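Lysine-sensitive aspartokinase 3 (PDB 2J0W) catalyses the ATP-dependent phosphorylation of L-aspartate to 4-phospho-L-aspartate, the first step of lysine biosynthesis from aspartate, and is feedback-inhibited by lysine. Local coordinates at residues 113-118 and 182-187; 146-151 and 194-199; 35-40 and 202-207. One frame throughout, in Å; residues are numbered along the deposited sequence.

Contact 1. Residues 113-118 and 182-187. With ASP (aspartic acid), chain B.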
# COMPACT_ATOMS: atom_id res chain seq x y z
N GLU A 113 24.47 -25.94 -10.59
CA GLU A 113 25.03 -27.17 -11.15
C GLU A 113 25.62 -28.08 -10.09
O GLU A 113 25.50 -29.30 -10.17
CB GLU A 113 26.10 -26.84 -12.18
CG GLU A 113 26.88 -28.08 -12.64
CD GLU A 113 25.99 -29.15 -13.24
OE1 GLU A 113 25.16 -28.83 -14.11
OE2 GLU A 113 26.15 -30.33 -12.86
N LEU A 114 26.28 -27.49 -9.11
CA LEU A 114 26.88 -28.28 -8.06
C LEU A 114 25.79 -28.73 -7.10
O LEU A 114 25.74 -29.89 -6.70
CB LEU A 114 27.92 -27.45 -7.32
CG LEU A 114 28.85 -28.18 -6.37
CD1 LEU A 114 29.93 -27.22 -5.92
CD2 LEU A 114 28.08 -28.71 -5.19
N VAL A 115 24.89 -27.82 -6.73
CA VAL A 115 23.85 -28.20 -5.79
C VAL A 115 22.90 -29.23 -6.36
O VAL A 115 22.31 -30.00 -5.63
CB VAL A 115 23.05 -27.00 -5.28
CG1 VAL A 115 21.79 -27.49 -4.60
CG2 VAL A 115 23.88 -26.18 -4.29
N SER A 116 22.75 -29.26 -7.67
CA SER A 116 21.84 -30.21 -8.28
C SER A 116 22.21 -31.65 -7.89
O SER A 116 21.34 -32.50 -7.72
CB SER A 116 21.88 -30.05 -9.79
OG SER A 116 23.17 -30.37 -10.25
N HIS A 117 23.51 -31.90 -7.73
CA HIS A 117 24.00 -33.24 -7.36
C HIS A 117 23.32 -33.95 -6.17
O HIS A 117 23.29 -35.19 -6.14
CB HIS A 117 25.51 -33.19 -7.14
CG HIS A 117 26.29 -33.04 -8.41
ND1 HIS A 117 26.24 -31.91 -9.19
CD2 HIS A 117 27.08 -33.92 -9.07
CE1 HIS A 117 26.96 -32.10 -10.28
NE2 HIS A 117 27.48 -33.31 -10.23
N GLY A 118 22.78 -33.20 -5.22
CA GLY A 118 22.12 -33.80 -4.06
C GLY A 118 20.93 -34.67 -4.42
O GLY A 118 20.87 -35.86 -4.07
N GLN A 182 13.91 -36.31 -9.60
CA GLN A 182 14.25 -35.28 -8.62
C GLN A 182 13.55 -33.93 -8.71
O GLN A 182 13.34 -33.38 -9.79
CB GLN A 182 15.77 -35.05 -8.66
CG GLN A 182 16.36 -34.95 -10.06
CD GLN A 182 16.37 -36.27 -10.80
OE1 GLN A 182 16.26 -36.29 -12.03
NE2 GLN A 182 16.51 -37.37 -10.07
N GLY A 183 13.18 -33.38 -7.56
CA GLY A 183 12.55 -32.08 -7.57
C GLY A 183 13.63 -31.03 -7.41
O GLY A 183 14.81 -31.39 -7.32
N PHE A 184 13.25 -29.76 -7.39
CA PHE A 184 14.19 -28.65 -7.19
C PHE A 184 15.07 -28.25 -8.39
O PHE A 184 15.47 -27.08 -8.49
CB PHE A 184 15.06 -28.97 -5.98
CG PHE A 184 16.12 -27.95 -5.69
CD1 PHE A 184 15.78 -26.62 -5.46
CD2 PHE A 184 17.45 -28.34 -5.52
CE1 PHE A 184 16.74 -25.69 -5.04
CE2 PHE A 184 18.43 -27.42 -5.09
CZ PHE A 184 18.08 -26.09 -4.85
N ILE A 185 15.38 -29.20 -9.27
CA ILE A 185 16.24 -28.89 -10.41
C ILE A 185 15.58 -28.88 -11.79
O ILE A 185 14.51 -29.45 -12.00
CB ILE A 185 17.43 -29.86 -10.50
CG1 ILE A 185 16.94 -31.27 -10.86
CG2 ILE A 185 18.16 -29.89 -9.17
CD1 ILE A 185 18.07 -32.27 -11.05
N GLY A 186 16.26 -28.21 -12.72
CA GLY A 186 15.77 -28.12 -14.08
C GLY A 186 16.93 -27.82 -15.01
O GLY A 186 18.08 -27.85 -14.58
N SER A 187 16.63 -27.56 -16.28
CA SER A 187 17.66 -27.23 -17.25
C SER A 187 17.15 -26.08 -18.09
O SER A 187 15.98 -26.04 -18.46
CB SER A 187 17.98 -28.43 -18.15
OG SER A 187 16.83 -28.87 -18.85
N ASP B . 16.89 -29.83 -1.83
CA ASP B . 16.47 -28.43 -1.89
C ASP B . 16.74 -27.82 -0.50
O ASP B . 17.39 -28.51 0.33
CB ASP B . 14.97 -28.36 -2.33
CG ASP B . 13.92 -28.90 -1.33
OD1 ASP B . 14.33 -29.37 -0.22
OD2 ASP B . 12.68 -28.87 -1.65
OXT ASP B . 16.26 -26.67 -0.24
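V115 carries CG1 opposite its own backbone N (chi1 166°), and F184 CG likewise lies anti to its N (chi1 177°), a pair of torsions that brings the methyl to the rim of the ring. CG1 of V115 lies in the ring plane and touches CE2 of F184 at 3.4 Å, the two side chains crossing at roughly a right angle. The valine meets the ring at its edge, and the bound aspartate lies over one face: CA of the ligand sits 3.7 Å above the plane of the F184 ring, over its centre, and CB of the ligand comes within 3.6 Å of F184 CG. F184 has a positive phi, at the turn just ahead of strand 185-187. One residue on, CG2 of I185 rests 3.8 Å from CB of S116. The serine hydroxyl donates to E113 O at 2.6 Å from 48° out of the carbonyl plane; with OG turned back on helix 108-131, CB is the atom that meets the isoleucine. V115 also packs on T45, L48 and V49 of helix 44-51, and T45 in turn hydrogen-bonds the ligand. Carbon meets carbon across the contact, and the face of F184 gives the substrate's CA and CB an apolar surface, while its polar groups are held by T45, E119, R198, G199 and S201.

Contact 2. Residues 146-151 and 194-199. With ASP (aspartic acid), chain B.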
# COMPACT_ATOMS: atom_id res chain seq x y z
N MET A 146 11.84 -30.73 -17.07
CA MET A 146 11.67 -29.46 -16.35
C MET A 146 12.43 -28.29 -16.95
O MET A 146 13.46 -27.87 -16.41
CB MET A 146 12.12 -29.66 -14.89
CG MET A 146 11.88 -28.48 -13.98
SD MET A 146 10.13 -28.10 -13.84
CE MET A 146 9.61 -29.45 -12.85
N ARG A 147 11.94 -27.75 -18.07
CA ARG A 147 12.59 -26.61 -18.71
C ARG A 147 12.29 -25.32 -17.98
O ARG A 147 11.14 -25.06 -17.63
CB ARG A 147 12.11 -26.44 -20.14
CG ARG A 147 12.92 -25.40 -20.92
CD ARG A 147 13.85 -26.11 -21.88
NE ARG A 147 14.54 -27.19 -21.19
CZ ARG A 147 14.98 -28.29 -21.80
NH1 ARG A 147 14.79 -28.45 -23.10
NH2 ARG A 147 15.60 -29.23 -21.10
N THR A 148 13.32 -24.50 -17.75
CA THR A 148 13.12 -23.23 -17.05
C THR A 148 13.88 -22.14 -17.79
O THR A 148 14.56 -22.40 -18.76
CB THR A 148 13.65 -23.28 -15.59
OG1 THR A 148 15.09 -23.25 -15.58
CG2 THR A 148 13.17 -24.55 -14.89
N ASN A 149 13.75 -20.90 -17.32
CA ASN A 149 14.47 -19.80 -17.92
C ASN A 149 15.92 -19.92 -17.45
O ASN A 149 16.32 -20.94 -16.89
CB ASN A 149 13.91 -18.47 -17.43
CG ASN A 149 13.85 -18.40 -15.92
OD1 ASN A 149 14.62 -19.08 -15.23
ND2 ASN A 149 12.96 -17.57 -15.40
N ASP A 150 16.70 -18.86 -17.64
CA ASP A 150 18.10 -18.84 -17.26
C ASP A 150 18.38 -18.11 -15.95
O ASP A 150 19.53 -17.76 -15.65
CB ASP A 150 18.94 -18.22 -18.38
CG ASP A 150 18.55 -16.78 -18.67
OD1 ASP A 150 18.84 -16.31 -19.79
OD2 ASP A 150 17.97 -16.11 -17.78
N ARG A 151 17.32 -17.85 -15.17
CA ARG A 151 17.47 -17.17 -13.89
C ARG A 151 17.98 -18.17 -12.84
O ARG A 151 17.18 -18.78 -12.13
CB ARG A 151 16.12 -16.60 -13.42
CG ARG A 151 16.25 -15.82 -12.13
CD ARG A 151 14.97 -15.13 -11.75
NE ARG A 151 15.16 -14.21 -10.63
CZ ARG A 151 16.06 -13.22 -10.61
NH1 ARG A 151 16.85 -13.01 -11.65
NH2 ARG A 151 16.14 -12.42 -9.56
N THR A 194 19.67 -25.76 -13.74
CA THR A 194 19.08 -24.71 -12.92
C THR A 194 18.39 -25.33 -11.72
O THR A 194 18.19 -26.54 -11.67
CB THR A 194 18.01 -23.94 -13.69
OG1 THR A 194 17.02 -24.88 -14.15
CG2 THR A 194 18.63 -23.20 -14.87
N THR A 195 18.03 -24.49 -10.75
CA THR A 195 17.29 -24.97 -9.58
C THR A 195 16.12 -24.00 -9.41
O THR A 195 16.21 -22.85 -9.85
CB THR A 195 18.14 -24.97 -8.30
OG1 THR A 195 18.55 -23.63 -7.98
CG2 THR A 195 19.35 -25.86 -8.50
N LEU A 196 15.03 -24.46 -8.80
CA LEU A 196 13.84 -23.62 -8.62
C LEU A 196 13.87 -22.75 -7.35
O LEU A 196 12.96 -21.96 -7.12
CB LEU A 196 12.59 -24.50 -8.60
CG LEU A 196 12.49 -25.43 -9.81
CD1 LEU A 196 11.62 -26.63 -9.49
CD2 LEU A 196 11.96 -24.65 -11.03
N GLY A 197 14.92 -22.89 -6.53
CA GLY A 197 14.98 -22.11 -5.31
C GLY A 197 14.70 -23.01 -4.12
O GLY A 197 13.98 -24.00 -4.26
N ARG A 198 15.27 -22.68 -2.96
CA ARG A 198 15.10 -23.49 -1.77
C ARG A 198 13.66 -23.98 -1.60
O ARG A 198 12.71 -23.23 -1.84
CB ARG A 198 15.52 -22.71 -0.53
CG ARG A 198 16.95 -22.18 -0.56
CD ARG A 198 17.94 -23.25 -1.00
NE ARG A 198 17.96 -24.42 -0.12
CZ ARG A 198 18.83 -24.60 0.88
NH1 ARG A 198 19.76 -23.68 1.12
NH2 ARG A 198 18.76 -25.70 1.63
N GLY A 199 13.50 -25.24 -1.19
CA GLY A 199 12.18 -25.80 -0.98
C GLY A 199 11.45 -26.11 -2.27
O GLY A 199 10.29 -26.52 -2.26
N ASP B . 16.89 -29.83 -1.83
CA ASP B . 16.47 -28.43 -1.89
C ASP B . 16.74 -27.82 -0.50
O ASP B . 17.39 -28.51 0.33
CB ASP B . 14.97 -28.36 -2.33
CG ASP B . 13.92 -28.90 -1.33
OD1 ASP B . 14.33 -29.37 -0.22
OD2 ASP B . 12.68 -28.87 -1.65
OXT ASP B . 16.26 -26.67 -0.24
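T148 sits in an extended piece of the irregular loop 146-151 and faces T194, on a strand that gives way after T195 to a turn running through G197 to the substrate-binding R198 and G199. The two threonine side chains run antiparallel and meet through their hydroxyls: OG1 of T194 donates to OG1 of T148 at 2.9 Å. T148 OG1 in turn donates to N149 O, also at 2.9 Å, in the carbonyl plane and on a lone pair, so this hydroxyl both accepts and donates. First torsions of 74° in T148 and 57° in T194 place each OG1 on the side facing the other segment. CG2 of T194 lies 3.8 Å from N149 O, while CG2 of T148 packs 4.0 Å from CD2 of L196. In the amino acid kinase fold of this enzyme, the loop lines up beside the two-stranded antiparallel hairpin 185-187/193-195: M146 and T148 make backbone hydrogen bonds to S187, on the partner strand of the hairpin. An Asx turn, R151 N to N149 OD1, turns the chain within the loop, and the same OD1 also bonds E156 N. A valine in place of T148 would probably leave the T194 hydroxyl without its acceptor and N149 O without this donor. Farther along, R198, its chain bent at chi2 and chi3, brings the guanidinium edge to the aspartate. NE of R198 donates to OXT of the ligand at 2.8 Å and almost straight (166°), NH2 reaches the same oxygen at 3.3 Å in a longer, bent bond, and G199 N adds a third bond to OXT at 3.3 Å. NH2 of R198 also bonds N46 OD1.

Contact 3. Residues 35-40 and 202-207. With ASP (aspartic acid), chain B.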
# COMPACT_ATOMS: atom_id res chain seq x y z
N LEU A 35 4.56 -41.64 -9.75
CA LEU A 35 5.69 -40.72 -9.81
C LEU A 35 6.11 -40.28 -8.42
O LEU A 35 5.29 -39.83 -7.61
CB LEU A 35 5.33 -39.50 -10.65
CG LEU A 35 6.41 -38.43 -10.88
CD1 LEU A 35 7.64 -39.02 -11.56
CD2 LEU A 35 5.83 -37.35 -11.74
N VAL A 36 7.40 -40.43 -8.13
CA VAL A 36 7.91 -40.02 -6.83
C VAL A 36 8.89 -38.88 -7.06
O VAL A 36 9.65 -38.88 -8.03
CB VAL A 36 8.61 -41.19 -6.10
CG1 VAL A 36 9.07 -40.75 -4.71
CG2 VAL A 36 7.65 -42.36 -5.99
N VAL A 37 8.86 -37.91 -6.16
CA VAL A 37 9.75 -36.77 -6.27
C VAL A 37 10.55 -36.70 -4.99
O VAL A 37 9.98 -36.63 -3.90
CB VAL A 37 8.94 -35.49 -6.49
CG1 VAL A 37 9.83 -34.26 -6.41
CG2 VAL A 37 8.26 -35.55 -7.84
N LEU A 38 11.87 -36.74 -5.11
CA LEU A 38 12.73 -36.70 -3.94
C LEU A 38 13.61 -35.48 -3.88
O LEU A 38 14.05 -34.98 -4.91
CB LEU A 38 13.66 -37.92 -3.90
CG LEU A 38 13.10 -39.33 -3.86
CD1 LEU A 38 14.28 -40.30 -3.88
CD2 LEU A 38 12.26 -39.54 -2.61
N SER A 39 13.85 -35.00 -2.67
CA SER A 39 14.73 -33.88 -2.43
C SER A 39 15.99 -34.65 -2.06
O SER A 39 15.96 -35.88 -1.99
CB SER A 39 14.30 -33.06 -1.20
OG SER A 39 13.09 -32.36 -1.39
N ALA A 40 17.09 -33.96 -1.81
CA ALA A 40 18.31 -34.64 -1.43
C ALA A 40 18.17 -34.94 0.05
O ALA A 40 17.35 -34.33 0.74
CB ALA A 40 19.51 -33.74 -1.69
N ASP A 202 8.87 -29.07 -3.61
CA ASP A 202 7.41 -29.09 -3.47
C ASP A 202 6.84 -28.62 -4.79
O ASP A 202 5.90 -29.21 -5.35
CB ASP A 202 6.90 -28.11 -2.40
CG ASP A 202 7.24 -28.55 -1.00
OD1 ASP A 202 7.12 -29.77 -0.71
OD2 ASP A 202 7.60 -27.67 -0.19
N TYR A 203 7.43 -27.54 -5.27
CA TYR A 203 7.01 -26.93 -6.50
C TYR A 203 7.10 -27.95 -7.63
O TYR A 203 6.15 -28.10 -8.42
CB TYR A 203 7.89 -25.71 -6.78
CG TYR A 203 7.38 -24.79 -7.86
CD1 TYR A 203 6.04 -24.82 -8.25
CD2 TYR A 203 8.23 -23.88 -8.48
CE1 TYR A 203 5.57 -23.95 -9.23
CE2 TYR A 203 7.77 -23.01 -9.45
CZ TYR A 203 6.44 -23.05 -9.82
OH TYR A 203 5.97 -22.16 -10.76
N THR A 204 8.20 -28.69 -7.70
CA THR A 204 8.37 -29.68 -8.75
C THR A 204 7.24 -30.71 -8.73
O THR A 204 6.76 -31.14 -9.77
CB THR A 204 9.70 -30.44 -8.59
OG1 THR A 204 10.79 -29.52 -8.68
CG2 THR A 204 9.85 -31.49 -9.69
N ALA A 205 6.83 -31.10 -7.53
CA ALA A 205 5.79 -32.10 -7.41
C ALA A 205 4.48 -31.60 -7.97
O ALA A 205 3.80 -32.33 -8.68
CB ALA A 205 5.62 -32.50 -5.96
N ALA A 206 4.12 -30.37 -7.65
CA ALA A 206 2.88 -29.79 -8.18
C ALA A 206 2.98 -29.62 -9.69
O ALA A 206 2.02 -29.89 -10.41
CB ALA A 206 2.62 -28.45 -7.52
N LEU A 207 4.14 -29.18 -10.17
CA LEU A 207 4.37 -28.94 -11.60
C LEU A 207 4.15 -30.14 -12.51
O LEU A 207 3.45 -30.06 -13.52
CB LEU A 207 5.78 -28.38 -11.82
CG LEU A 207 6.07 -27.01 -11.19
CD1 LEU A 207 7.57 -26.78 -11.12
CD2 LEU A 207 5.38 -25.91 -11.98
N ASP B . 16.89 -29.83 -1.83
CA ASP B . 16.47 -28.43 -1.89
C ASP B . 16.74 -27.82 -0.50
O ASP B . 17.39 -28.51 0.33
CB ASP B . 14.97 -28.36 -2.33
CG ASP B . 13.92 -28.90 -1.33
OD1 ASP B . 14.33 -29.37 -0.22
OD2 ASP B . 12.68 -28.87 -1.65
OXT ASP B . 16.26 -26.67 -0.24
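V37 meets helix 200-211 with both of its methyls. CG1 comes to 4.3 Å from CG2 of T204, while CG2 lies 4.3 Å from CA of A205 and 4.5 Å from its CB. The valine has CG1 opposite the backbone N (chi1 172°), which spreads the two branches over two successive helix residues. A205 offers just a methyl, so the helix backbone can approach the strand, with 6.2 Å between CA of V37 and CA of A205. T204 turns its methyl to the valine while its hydroxyl is engaged elsewhere: OG1 takes the hydrogen of F184 N and is also bonded to G200 O one turn back, tying the helix start to the loop that carries the phenylalanine. Just beyond the strand end, S39 OG lies 3.4 Å from OD1 of the bound aspartate and 3.5 Å from OD2, close but with its hydrogen bond made to S201 OG. S201 also holds the ligand through its backbone N, so S39 probably helps to position that first-shell residue. On the helix, D202 OD1 forms a salt bridge with K8, a residue of the ATP site, and A205 packs against the same lysine. Strand 33-38 runs parallel between 5-9 and 178-182 in the central sheet of the amino acid kinase domain. V37 points to helix 200-211 on one face of that sheet, whereas L38 points the other way and packs on S122, T123 and F126 of helix 108-131.

From the N terminus, strand 33-38 supplies the first half of contact 3, which stays open until helix 200-211 and so closes the longest loop, with 161 residues between its segments. Contacts 1 and 2 both nest inside it. Helix 108-131 starts contact 1 and loop 146-151 starts contact 2; the chain then returns through 182-187 to close contact 1 before 194-199 closes contact 2, so these two cross. Their second segments are joined in the hairpin 185-187/193-195, and the backbone bond between F184 and L196 continues that link. Together the three tie central sheet, helices and hairpin around one bound aspartate, which all three touch.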